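Local coordinates for putative iron-uptake ABC transport system,periplasmic iron-binding protein (Campylobacter jejuni, PDB 3E13) that binds ferric iron and, as the periplasmic component of a putative ABC-type iron-uptake system, probably delivers it to the membrane transporter, at residues A[101-109]-A[192-201]; A[223-233]-A[290-301]. One frame throughout, in Å; residues are numbered along the deposited sequence.

Contact 1. Residues A[101-109]-A[192-201]; sequences KRARIIAYN and KFAVMNTYYI. With FE (Fe (III) ion), chain B.
Arg102 folds along Tyr199, one of the tyrosines that hold the iron. Its CB already rests 3.5 Å from CD2 of Tyr199. With CG between the backbone N and the carbonyl carbon (chi1 54°) and further bends at chi2 and chi3, the chain folds back: CG and NE pass CE2 more loosely, and CZ comes within 3.3 Å of Tyr199 CE2, which lies over the centre of one guanidinium face. The two planes are 37° apart, so this is no flat stack. At the tip, NH1 is 3.0 Å from Tyr199 OH, while NH2 turns to a salt bridge with Glu272.

Tyr199 OH binds the iron at 2.1 Å, with the metal in the plane of its ring, and also accepts a nearly straight bond from ND2 of Asn197. Tyr200, His11, Tyr12 and Tyr143 complete the site. The scaffold is an antiparallel ladder of strands 101-109 and 193-197 in a periplasmic-binding-protein fold; the chain runs on from it into the helix carrying Tyr199 and Tyr200. Arg104, extended from CG to NE, crosses Val195 CG1 and gives a weak NH1 bond to Asn197 OD1 (2.9 Å), though its stronger partner is Asp179. On the sheet face carrying Ile105, Ala107 CB meets Met196 SD at 3.6 Å.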
loop_
_atom_site.group_PDB
_atom_site.type_symbol
_atom_site.label_atom_id
_atom_site.label_comp_id
_atom_site.label_asym_id
_atom_site.label_seq_id
_atom_site.Cartn_x
_atom_site.Cartn_y
_atom_site.Cartn_z
ATOM N N LYS A 101 0.930 2.915 -7.551
ATOM C CA LYS A 101 -0.061 3.511 -6.697
ATOM C C LYS A 101 -1.164 2.491 -6.401
ATOM O O LYS A 101 -1.426 1.553 -7.176
ATOM C CB LYS A 101 -0.731 4.756 -7.349
ATOM C CG LYS A 101 0.197 5.935 -7.459
ATOM C CD LYS A 101 -0.251 6.918 -8.591
ATOM C CE LYS A 101 -1.455 7.736 -8.173
ATOM N NZ LYS A 101 -1.992 8.577 -9.349
ATOM N N ARG A 102 -1.805 2.683 -5.267
ATOM C CA ARG A 102 -2.978 1.897 -4.847
ATOM C C ARG A 102 -3.919 2.800 -4.045
ATOM O O ARG A 102 -3.495 3.769 -3.494
ATOM C CB ARG A 102 -2.537 0.653 -4.048
ATOM C CG ARG A 102 -1.629 0.970 -2.847
ATOM C CD ARG A 102 -0.104 0.814 -3.142
ATOM N NE ARG A 102 0.246 -0.541 -3.520
ATOM C CZ ARG A 102 0.286 -1.617 -2.729
ATOM N NH1 ARG A 102 -0.007 -1.523 -1.449
ATOM N NH2 ARG A 102 0.671 -2.785 -3.208
ATOM N N ALA A 103 -5.206 2.494 -4.013
ATOM C CA ALA A 103 -6.182 3.300 -3.320
ATOM C C ALA A 103 -6.822 2.457 -2.197
ATOM O O ALA A 103 -7.139 1.284 -2.425
ATOM C CB ALA A 103 -7.253 3.774 -4.305
ATOM N N ARG A 104 -6.974 3.053 -1.007
ATOM C CA ARG A 104 -7.582 2.376 0.109
ATOM C C ARG A 104 -9.055 2.819 0.132
ATOM O O ARG A 104 -9.388 3.985 0.426
ATOM C CB ARG A 104 -6.847 2.667 1.415
ATOM C CG ARG A 104 -7.212 1.685 2.513
ATOM C CD ARG A 104 -6.108 1.469 3.468
ATOM N NE ARG A 104 -6.346 0.365 4.396
ATOM C CZ ARG A 104 -6.193 -0.933 4.106
ATOM N NH1 ARG A 104 -5.852 -1.295 2.886
ATOM N NH2 ARG A 104 -6.428 -1.891 5.006
ATOM N N ILE A 105 -9.919 1.872 -0.215
ATOM C CA ILE A 105 -11.340 2.153 -0.417
ATOM C C ILE A 105 -12.201 1.437 0.575
ATOM O O ILE A 105 -11.695 0.724 1.472
ATOM C CB ILE A 105 -11.740 1.827 -1.894
ATOM C CG1 ILE A 105 -11.425 0.379 -2.286
ATOM C CG2 ILE A 105 -10.918 2.779 -2.840
ATOM C CD1 ILE A 105 -12.318 -0.674 -1.667
ATOM N N ILE A 106 -13.507 1.615 0.454
ATOM C CA ILE A 106 -14.445 0.905 1.340
ATOM C C ILE A 106 -15.224 -0.048 0.426
ATOM O O ILE A 106 -15.864 0.383 -0.541
ATOM C CB ILE A 106 -15.374 1.868 2.061
ATOM C CG1 ILE A 106 -14.604 2.834 2.952
ATOM C CG2 ILE A 106 -16.413 1.093 2.932
ATOM C CD1 ILE A 106 -15.420 4.068 3.385
ATOM N N ALA A 107 -15.141 -1.339 0.708
ATOM C CA ALA A 107 -15.791 -2.345 -0.131
ATOM C C ALA A 107 -17.097 -2.793 0.527
ATOM O O ALA A 107 -17.163 -2.885 1.763
ATOM C CB ALA A 107 -14.864 -3.530 -0.404
ATOM N N TYR A 108 -18.132 -3.014 -0.296
ATOM C CA TYR A 108 -19.414 -3.584 0.176
ATOM C C TYR A 108 -19.768 -4.816 -0.668
ATOM O O TYR A 108 -19.131 -5.065 -1.685
ATOM C CB TYR A 108 -20.526 -2.554 0.147
ATOM C CG TYR A 108 -20.831 -2.027 -1.222
ATOM C CD1 TYR A 108 -21.892 -2.524 -1.956
ATOM C CD2 TYR A 108 -20.071 -1.019 -1.778
ATOM C CE1 TYR A 108 -22.160 -2.032 -3.215
ATOM C CE2 TYR A 108 -20.354 -0.517 -3.029
ATOM C CZ TYR A 108 -21.379 -1.062 -3.755
ATOM O OH TYR A 108 -21.681 -0.573 -5.037
ATOM N N ASN A 109 -20.800 -5.551 -0.253
ATOM C CA ASN A 109 -21.268 -6.718 -0.997
ATOM C C ASN A 109 -22.324 -6.279 -2.011
ATOM O O ASN A 109 -23.471 -5.956 -1.656
ATOM C CB ASN A 109 -21.839 -7.760 -0.022
ATOM C CG ASN A 109 -22.023 -9.112 -0.653
ATOM O OD1 ASN A 109 -21.649 -10.172 -0.068
ATOM N ND2 ASN A 109 -22.586 -9.123 -1.818
ATOM N N LYS A 192 -20.741 -5.421 6.807
ATOM C CA LYS A 192 -21.197 -4.759 5.601
ATOM C C LYS A 192 -20.118 -4.021 4.808
ATOM O O LYS A 192 -20.235 -3.912 3.587
ATOM C CB LYS A 192 -22.278 -3.767 5.922
ATOM C CG LYS A 192 -23.571 -4.426 6.500
ATOM C CD LYS A 192 -24.611 -3.349 6.769
ATOM C CE LYS A 192 -25.674 -3.768 7.773
ATOM N NZ LYS A 192 -26.769 -4.483 7.107
ATOM N N PHE A 193 -19.080 -3.551 5.474
ATOM C CA PHE A 193 -18.078 -2.694 4.838
ATOM C C PHE A 193 -16.703 -3.131 5.292
ATOM O O PHE A 193 -16.486 -3.330 6.484
ATOM C CB PHE A 193 -18.273 -1.224 5.224
ATOM C CG PHE A 193 -19.624 -0.650 4.807
ATOM C CD1 PHE A 193 -19.870 -0.334 3.508
ATOM C CD2 PHE A 193 -20.610 -0.417 5.744
ATOM C CE1 PHE A 193 -21.091 0.211 3.135
ATOM C CE2 PHE A 193 -21.826 0.131 5.390
ATOM C CZ PHE A 193 -22.077 0.425 4.071
ATOM N N ALA A 194 -15.781 -3.248 4.341
ATOM C CA ALA A 194 -14.397 -3.531 4.605
ATOM C C ALA A 194 -13.508 -2.409 4.115
ATOM O O ALA A 194 -13.661 -1.978 2.975
ATOM C CB ALA A 194 -14.006 -4.786 3.910
ATOM N N VAL A 195 -12.551 -2.015 4.933
ATOM C CA VAL A 195 -11.475 -1.119 4.493
ATOM C C VAL A 195 -10.409 -1.961 3.813
ATOM O O VAL A 195 -9.865 -2.893 4.428
ATOM C CB VAL A 195 -10.916 -0.329 5.674
ATOM C CG1 VAL A 195 -9.809 0.579 5.205
ATOM C CG2 VAL A 195 -12.046 0.474 6.408
ATOM N N MET A 196 -10.147 -1.696 2.532
ATOM C CA MET A 196 -9.194 -2.486 1.772
ATOM C C MET A 196 -8.636 -1.777 0.521
ATOM O O MET A 196 -9.250 -0.858 0.003
ATOM C CB MET A 196 -9.815 -3.837 1.351
ATOM C CG MET A 196 -11.003 -3.731 0.379
ATOM S SD MET A 196 -11.744 -5.304 -0.116
ATOM C CE MET A 196 -10.365 -6.068 -0.838
ATOM N N ASN A 197 -7.499 -2.252 0.022
ATOM C CA ASN A 197 -6.862 -1.680 -1.150
ATOM C C ASN A 197 -7.482 -2.259 -2.423
ATOM O O ASN A 197 -7.953 -3.414 -2.495
ATOM C CB ASN A 197 -5.356 -1.940 -1.182
ATOM C CG ASN A 197 -4.575 -1.151 -0.152
ATOM O OD1 ASN A 197 -5.029 -0.101 0.362
ATOM N ND2 ASN A 197 -3.359 -1.633 0.145
ATOM N N THR A 198 -7.529 -1.423 -3.444
ATOM C CA THR A 198 -8.180 -1.766 -4.676
ATOM C C THR A 198 -7.624 -3.004 -5.365
ATOM O O THR A 198 -8.387 -3.832 -5.907
ATOM C CB THR A 198 -8.062 -0.603 -5.677
ATOM O OG1 THR A 198 -6.719 -0.050 -5.657
ATOM C CG2 THR A 198 -8.998 0.555 -5.370
ATOM N N TYR A 199 -6.296 -3.126 -5.395
ATOM C CA TYR A 199 -5.663 -4.217 -6.141
ATOM C C TYR A 199 -6.073 -5.586 -5.627
ATOM O O TYR A 199 -6.116 -6.536 -6.361
ATOM C CB TYR A 199 -4.132 -4.066 -6.222
ATOM C CG TYR A 199 -3.478 -3.996 -4.898
ATOM C CD1 TYR A 199 -3.087 -5.152 -4.252
ATOM C CD2 TYR A 199 -3.308 -2.774 -4.256
ATOM C CE1 TYR A 199 -2.564 -5.100 -3.004
ATOM C CE2 TYR A 199 -2.767 -2.714 -2.991
ATOM C CZ TYR A 199 -2.380 -3.867 -2.381
ATOM O OH TYR A 199 -1.859 -3.840 -1.091
ATOM N N TYR A 200 -6.395 -5.686 -4.332
ATOM C CA TYR A 200 -6.843 -6.990 -3.824
ATOM C C TYR A 200 -8.127 -7.449 -4.494
ATOM O O TYR A 200 -8.322 -8.657 -4.661
ATOM C CB TYR A 200 -7.061 -6.999 -2.291
ATOM C CG TYR A 200 -5.738 -6.874 -1.542
ATOM C CD1 TYR A 200 -4.792 -7.865 -1.626
ATOM C CD2 TYR A 200 -5.461 -5.763 -0.726
ATOM C CE1 TYR A 200 -3.572 -7.760 -0.944
ATOM C CE2 TYR A 200 -4.264 -5.630 -0.093
ATOM C CZ TYR A 200 -3.322 -6.614 -0.186
ATOM O OH TYR A 200 -2.133 -6.536 0.445
ATOM N N ILE A 201 -9.017 -6.517 -4.873
ATOM C CA ILE A 201 -10.253 -6.907 -5.561
ATOM C C ILE A 201 -9.896 -7.543 -6.904
ATOM O O ILE A 201 -10.461 -8.563 -7.284
ATOM C CB ILE A 201 -11.232 -5.698 -5.749
ATOM C CG1 ILE A 201 -11.622 -5.171 -4.375
ATOM C CG2 ILE A 201 -12.429 -6.089 -6.616
ATOM C CD1 ILE A 201 -12.410 -3.908 -4.403
HETATM FE FE FE B . -0.727 -5.302 -0.148
HETATM O O HOH W 1 -22.188 -5.103 2.124
#

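Contact 2. Residues A[223-233]-A[290-301]; sequences FPNQDNRGTHI and TFKEDQIPVSKI
Gln226 and Lys292 grip each other through three hydrogen bonds. The Gln226 amide reads the Lys292 backbone from both ends: OE1 accepts from Lys292 N (2.8 Å) on an in-plane lone pair, and NE2 donates to a lone pair of Lys292 O (3.1 Å). In return the Lys292 side chain, kinked at chi3 (39°), slides past in the opposite direction and brings NZ to Gln226 O (2.8 Å), above that carbonyl's plane. A further NZ bond, to Asn228 O, ties down the type I turn 225-228. Lys292 O also takes Thr231 N, and Asp294 N returns a bond to Thr231 O, making a single backbone bridge between Thr231 and Glu293. Further along, one water links Arg229 NE, Gly230 O and Asp294 OD1; the direct Arg229-Asp294 salt bridge is long, and Arg229's stronger partner is Asp155, through NH1.

Beyond the polar part, Phe291 lies on Phe223 in an offset stack, ring centroids 4.2 Å apart and planes 4° from parallel, its CB also over the Phe223 face. Ile233 CD1 reaches the edge of the Phe291 ring, 4.1 Å from CE1. Every direct hydrogen bond across the contact uses a backbone atom, Gln226 and Lys292 supplying the side-chain partners; Gln226 O and Asn228 O probably stabilise the lysine's charge.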
loop_
_atom_site.group_PDB
_atom_site.type_symbol
_atom_site.label_atom_id
_atom_site.label_comp_id
_atom_site.label_asym_id
_atom_site.label_seq_id
_atom_site.Cartn_x
_atom_site.Cartn_y
_atom_site.Cartn_z
ATOM N N PHE A 223 -15.308 4.658 -3.570
ATOM C CA PHE A 223 -14.143 5.528 -3.503
ATOM C C PHE A 223 -14.432 6.660 -2.513
ATOM O O PHE A 223 -15.268 7.520 -2.796
ATOM C CB PHE A 223 -13.866 6.087 -4.893
ATOM C CG PHE A 223 -13.350 5.045 -5.853
ATOM C CD1 PHE A 223 -14.144 4.554 -6.864
ATOM C CD2 PHE A 223 -12.046 4.593 -5.745
ATOM C CE1 PHE A 223 -13.669 3.568 -7.715
ATOM C CE2 PHE A 223 -11.557 3.624 -6.619
ATOM C CZ PHE A 223 -12.391 3.119 -7.593
ATOM N N PRO A 224 -13.843 6.656 -1.315
ATOM C CA PRO A 224 -14.256 7.649 -0.344
ATOM C C PRO A 224 -13.913 9.077 -0.745
ATOM O O PRO A 224 -12.942 9.346 -1.459
ATOM C CB PRO A 224 -13.546 7.207 0.952
ATOM C CG PRO A 224 -13.316 5.729 0.725
ATOM C CD PRO A 224 -12.917 5.688 -0.716
ATOM N N ASN A 225 -14.740 9.960 -0.240
ATOM C CA ASN A 225 -14.532 11.405 -0.255
ATOM C C ASN A 225 -14.647 12.064 -1.626
ATOM O O ASN A 225 -13.980 13.068 -1.888
ATOM C CB ASN A 225 -13.218 11.765 0.450
ATOM C CG ASN A 225 -13.247 11.462 1.950
ATOM O OD1 ASN A 225 -13.270 10.311 2.339
ATOM N ND2 ASN A 225 -13.225 12.517 2.791
ATOM N N GLN A 226 -15.428 11.468 -2.506
ATOM C CA GLN A 226 -15.616 12.003 -3.853
ATOM C C GLN A 226 -16.239 13.381 -3.855
ATOM O O GLN A 226 -16.013 14.144 -4.803
ATOM C CB GLN A 226 -16.429 11.051 -4.712
ATOM C CG GLN A 226 -15.757 9.732 -5.028
ATOM C CD GLN A 226 -14.405 9.902 -5.586
ATOM O OE1 GLN A 226 -14.279 10.335 -6.756
ATOM N NE2 GLN A 226 -13.346 9.633 -4.770
ATOM N N ASP A 227 -17.000 13.708 -2.818
ATOM C CA ASP A 227 -17.642 15.033 -2.763
ATOM C C ASP A 227 -16.695 16.116 -2.280
ATOM O O ASP A 227 -17.068 17.305 -2.263
ATOM C CB ASP A 227 -18.899 15.020 -1.880
ATOM C CG ASP A 227 -19.933 14.003 -2.313
ATOM O OD1 ASP A 227 -20.245 13.969 -3.503
ATOM O OD2 ASP A 227 -20.472 13.203 -1.492
ATOM N N ASN A 228 -15.463 15.744 -1.887
ATOM C CA ASN A 228 -14.562 16.715 -1.298
ATOM C C ASN A 228 -13.123 16.430 -1.754
ATOM O O ASN A 228 -12.825 16.600 -2.930
ATOM C CB ASN A 228 -14.783 16.833 0.226
ATOM C CG ASN A 228 -14.903 15.481 0.935
ATOM O OD1 ASN A 228 -16.024 14.962 1.209
ATOM N ND2 ASN A 228 -13.764 14.959 1.318
ATOM N N ARG A 229 -12.262 15.942 -0.864
ATOM C CA ARG A 229 -10.835 15.868 -1.136
ATOM C C ARG A 229 -10.365 14.694 -1.990
ATOM O O ARG A 229 -9.248 14.727 -2.526
ATOM C CB ARG A 229 -10.075 15.902 0.196
ATOM C CG ARG A 229 -10.199 14.677 1.090
ATOM C CD ARG A 229 -9.242 14.691 2.225
ATOM N NE ARG A 229 -9.272 13.526 3.102
ATOM C CZ ARG A 229 -9.795 13.462 4.298
ATOM N NH1 ARG A 229 -10.485 14.485 4.798
ATOM N NH2 ARG A 229 -9.612 12.364 5.029
ATOM N N GLY A 230 -11.212 13.675 -2.151
ATOM C CA GLY A 230 -10.879 12.466 -2.883
ATOM C C GLY A 230 -10.250 11.380 -2.026
ATOM O O GLY A 230 -9.992 11.526 -0.811
ATOM N N THR A 231 -10.009 10.268 -2.707
ATOM C CA THR A 231 -9.676 9.011 -2.071
ATOM C C THR A 231 -8.184 8.956 -1.710
ATOM O O THR A 231 -7.304 9.448 -2.422
ATOM C CB THR A 231 -10.076 7.901 -3.100
ATOM O OG1 THR A 231 -11.524 7.840 -3.223
ATOM C CG2 THR A 231 -9.551 6.508 -2.660
ATOM N N HIS A 232 -7.903 8.257 -0.605
ATOM C CA HIS A 232 -6.551 7.987 -0.142
ATOM C C HIS A 232 -5.759 7.104 -1.106
ATOM O O HIS A 232 -6.166 6.018 -1.429
ATOM C CB HIS A 232 -6.598 7.305 1.224
ATOM C CG HIS A 232 -5.248 7.069 1.825
ATOM N ND1 HIS A 232 -4.709 5.807 2.053
ATOM C CD2 HIS A 232 -4.318 7.951 2.224
ATOM C CE1 HIS A 232 -3.513 5.948 2.613
ATOM N NE2 HIS A 232 -3.260 7.235 2.744
ATOM N N ILE A 233 -4.673 7.679 -1.607
ATOM C CA ILE A 233 -3.679 6.997 -2.407
ATOM C C ILE A 233 -2.442 6.723 -1.536
ATOM O O ILE A 233 -1.982 7.606 -0.770
ATOM C CB ILE A 233 -3.276 7.897 -3.589
ATOM C CG1 ILE A 233 -4.501 8.161 -4.494
ATOM C CG2 ILE A 233 -2.159 7.274 -4.375
ATOM C CD1 ILE A 233 -5.036 6.987 -5.136
ATOM N N THR A 290 -13.458 5.260 -12.580
ATOM C CA THR A 290 -12.687 6.486 -12.434
ATOM C C THR A 290 -13.073 7.110 -11.079
ATOM O O THR A 290 -14.159 6.840 -10.503
ATOM C CB THR A 290 -12.960 7.465 -13.574
ATOM O OG1 THR A 290 -14.370 7.652 -13.701
ATOM C CG2 THR A 290 -12.452 6.882 -14.899
ATOM N N PHE A 291 -12.168 7.883 -10.517
ATOM C CA PHE A 291 -12.380 8.485 -9.211
ATOM C C PHE A 291 -11.450 9.666 -8.967
ATOM O O PHE A 291 -10.394 9.758 -9.586
ATOM C CB PHE A 291 -12.189 7.455 -8.092
ATOM C CG PHE A 291 -10.801 6.880 -8.011
ATOM C CD1 PHE A 291 -9.958 7.215 -6.973
ATOM C CD2 PHE A 291 -10.384 5.893 -8.921
ATOM C CE1 PHE A 291 -8.703 6.681 -6.890
ATOM C CE2 PHE A 291 -9.119 5.352 -8.840
ATOM C CZ PHE A 291 -8.289 5.743 -7.790
ATOM N N LYS A 292 -11.867 10.548 -8.064
ATOM C CA LYS A 292 -11.036 11.658 -7.590
ATOM C C LYS A 292 -10.064 11.153 -6.551
ATOM O O LYS A 292 -10.476 10.486 -5.638
ATOM C CB LYS A 292 -11.918 12.701 -6.920
ATOM C CG LYS A 292 -12.695 13.530 -7.923
ATOM C CD LYS A 292 -13.638 14.581 -7.272
ATOM C CE LYS A 292 -13.155 15.330 -6.048
ATOM N NZ LYS A 292 -14.237 16.234 -5.496
ATOM N N GLU A 293 -8.804 11.531 -6.703
ATOM C CA GLU A 293 -7.718 11.173 -5.777
ATOM C C GLU A 293 -7.360 12.344 -4.878
ATOM O O GLU A 293 -7.358 13.496 -5.295
ATOM C CB GLU A 293 -6.439 10.833 -6.549
ATOM C CG GLU A 293 -6.594 9.666 -7.465
ATOM C CD GLU A 293 -5.347 9.366 -8.281
ATOM O OE1 GLU A 293 -4.255 9.954 -8.032
ATOM O OE2 GLU A 293 -5.489 8.503 -9.152
ATOM N N ASP A 294 -7.031 12.053 -3.624
ATOM C CA ASP A 294 -6.524 13.062 -2.757
ATOM C C ASP A 294 -5.229 13.620 -3.382
ATOM O O ASP A 294 -4.347 12.846 -3.857
ATOM C CB ASP A 294 -6.225 12.433 -1.390
ATOM C CG ASP A 294 -5.964 13.440 -0.304
ATOM O OD1 ASP A 294 -6.151 13.041 0.912
ATOM O OD2 ASP A 294 -5.584 14.611 -0.535
ATOM N N GLN A 295 -5.157 14.943 -3.413
ATOM C CA GLN A 295 -3.996 15.637 -3.978
ATOM C C GLN A 295 -2.821 15.817 -3.032
ATOM O O GLN A 295 -1.750 16.293 -3.445
ATOM C CB GLN A 295 -4.415 16.968 -4.604
ATOM C CG GLN A 295 -5.423 16.806 -5.730
ATOM C CD GLN A 295 -4.923 15.997 -6.864
ATOM O OE1 GLN A 295 -5.448 14.897 -7.119
ATOM N NE2 GLN A 295 -3.878 16.464 -7.511
ATOM N N ILE A 296 -2.988 15.443 -1.768
ATOM C CA ILE A 296 -1.921 15.661 -0.808
ATOM C C ILE A 296 -0.669 14.884 -1.237
ATOM O O ILE A 296 -0.769 13.730 -1.688
ATOM C CB ILE A 296 -2.403 15.256 0.597
ATOM C CG1 ILE A 296 -1.381 15.742 1.651
ATOM C CG2 ILE A 296 -2.561 13.757 0.708
ATOM C CD1 ILE A 296 -1.927 15.563 3.064
ATOM N N PRO A 297 0.525 15.470 -1.095
ATOM C CA PRO A 297 1.718 14.697 -1.365
ATOM C C PRO A 297 1.843 13.563 -0.376
ATOM O O PRO A 297 1.624 13.764 0.812
ATOM C CB PRO A 297 2.830 15.714 -1.179
ATOM C CG PRO A 297 2.184 16.977 -1.439
ATOM C CD PRO A 297 0.842 16.869 -0.775
ATOM N N VAL A 298 2.227 12.402 -0.862
ATOM C CA VAL A 298 2.361 11.236 0.033
ATOM C C VAL A 298 3.442 11.478 1.063
ATOM O O VAL A 298 3.341 10.970 2.190
ATOM C CB VAL A 298 2.566 9.904 -0.753
ATOM C CG1 VAL A 298 1.314 9.536 -1.500
ATOM C CG2 VAL A 298 3.727 9.951 -1.677
ATOM N N SER A 299 4.478 12.248 0.706
ATOM C CA SER A 299 5.488 12.629 1.705
ATOM C C SER A 299 4.904 13.391 2.920
ATOM O O SER A 299 5.345 13.168 4.062
ATOM C CB SER A 299 6.618 13.443 1.055
ATOM O OG SER A 299 6.141 14.693 0.598
ATOM N N LYS A 300 3.943 14.263 2.679
ATOM C CA LYS A 300 3.268 15.023 3.740
ATOM C C LYS A 300 2.425 14.111 4.652
ATOM O O LYS A 300 2.424 14.283 5.877
ATOM C CB LYS A 300 2.384 16.103 3.142
ATOM C CG LYS A 300 1.713 16.957 4.229
ATOM C CD LYS A 300 0.885 18.116 3.703
ATOM C CE LYS A 300 0.261 18.936 4.852
ATOM N NZ LYS A 300 -0.871 18.259 5.678
ATOM N N ILE A 301 1.733 13.141 4.077
ATOM C CA ILE A 301 1.033 12.121 4.881
ATOM C C ILE A 301 2.008 11.493 5.869
ATOM O O ILE A 301 1.751 11.432 7.067
ATOM C CB ILE A 301 0.437 11.016 4.003
ATOM C CG1 ILE A 301 -0.650 11.599 3.092
ATOM C CG2 ILE A 301 -0.153 9.912 4.875
ATOM C CD1 ILE A 301 -1.118 10.591 2.020
HETATM O O HOH W 2 -8.248 11.348 1.375
HETATM O O HOH W 3 -7.516 16.694 -2.957
#

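In the fold
Strand 97-109 supplies one side of contact 1 and lies against contact 2, their centres 14 Å apart. Contact 1 is the buried one: a regular ladder inside the sheet, ending at the metal site. Contact 2 is partly buried and joins a loop between strands 219-222 and 233-241 to the irregular chain leading into helix 298-302. Both rely on backbone hydrogen bonding, but contact 1 sets Arg102 against the iron ligand Tyr199 and Arg104 against Asn197, which itself bonds to Tyr199 OH, whereas contact 2 uses a lysine, an amide and waters nearer the surface. They meet directly: Lys101 NZ forms a salt bridge with Glu293 OE1 (3.0 Å), Arg104 N probably bonds to His232 O, and Ile105 CG2 packs on Phe223 CD2.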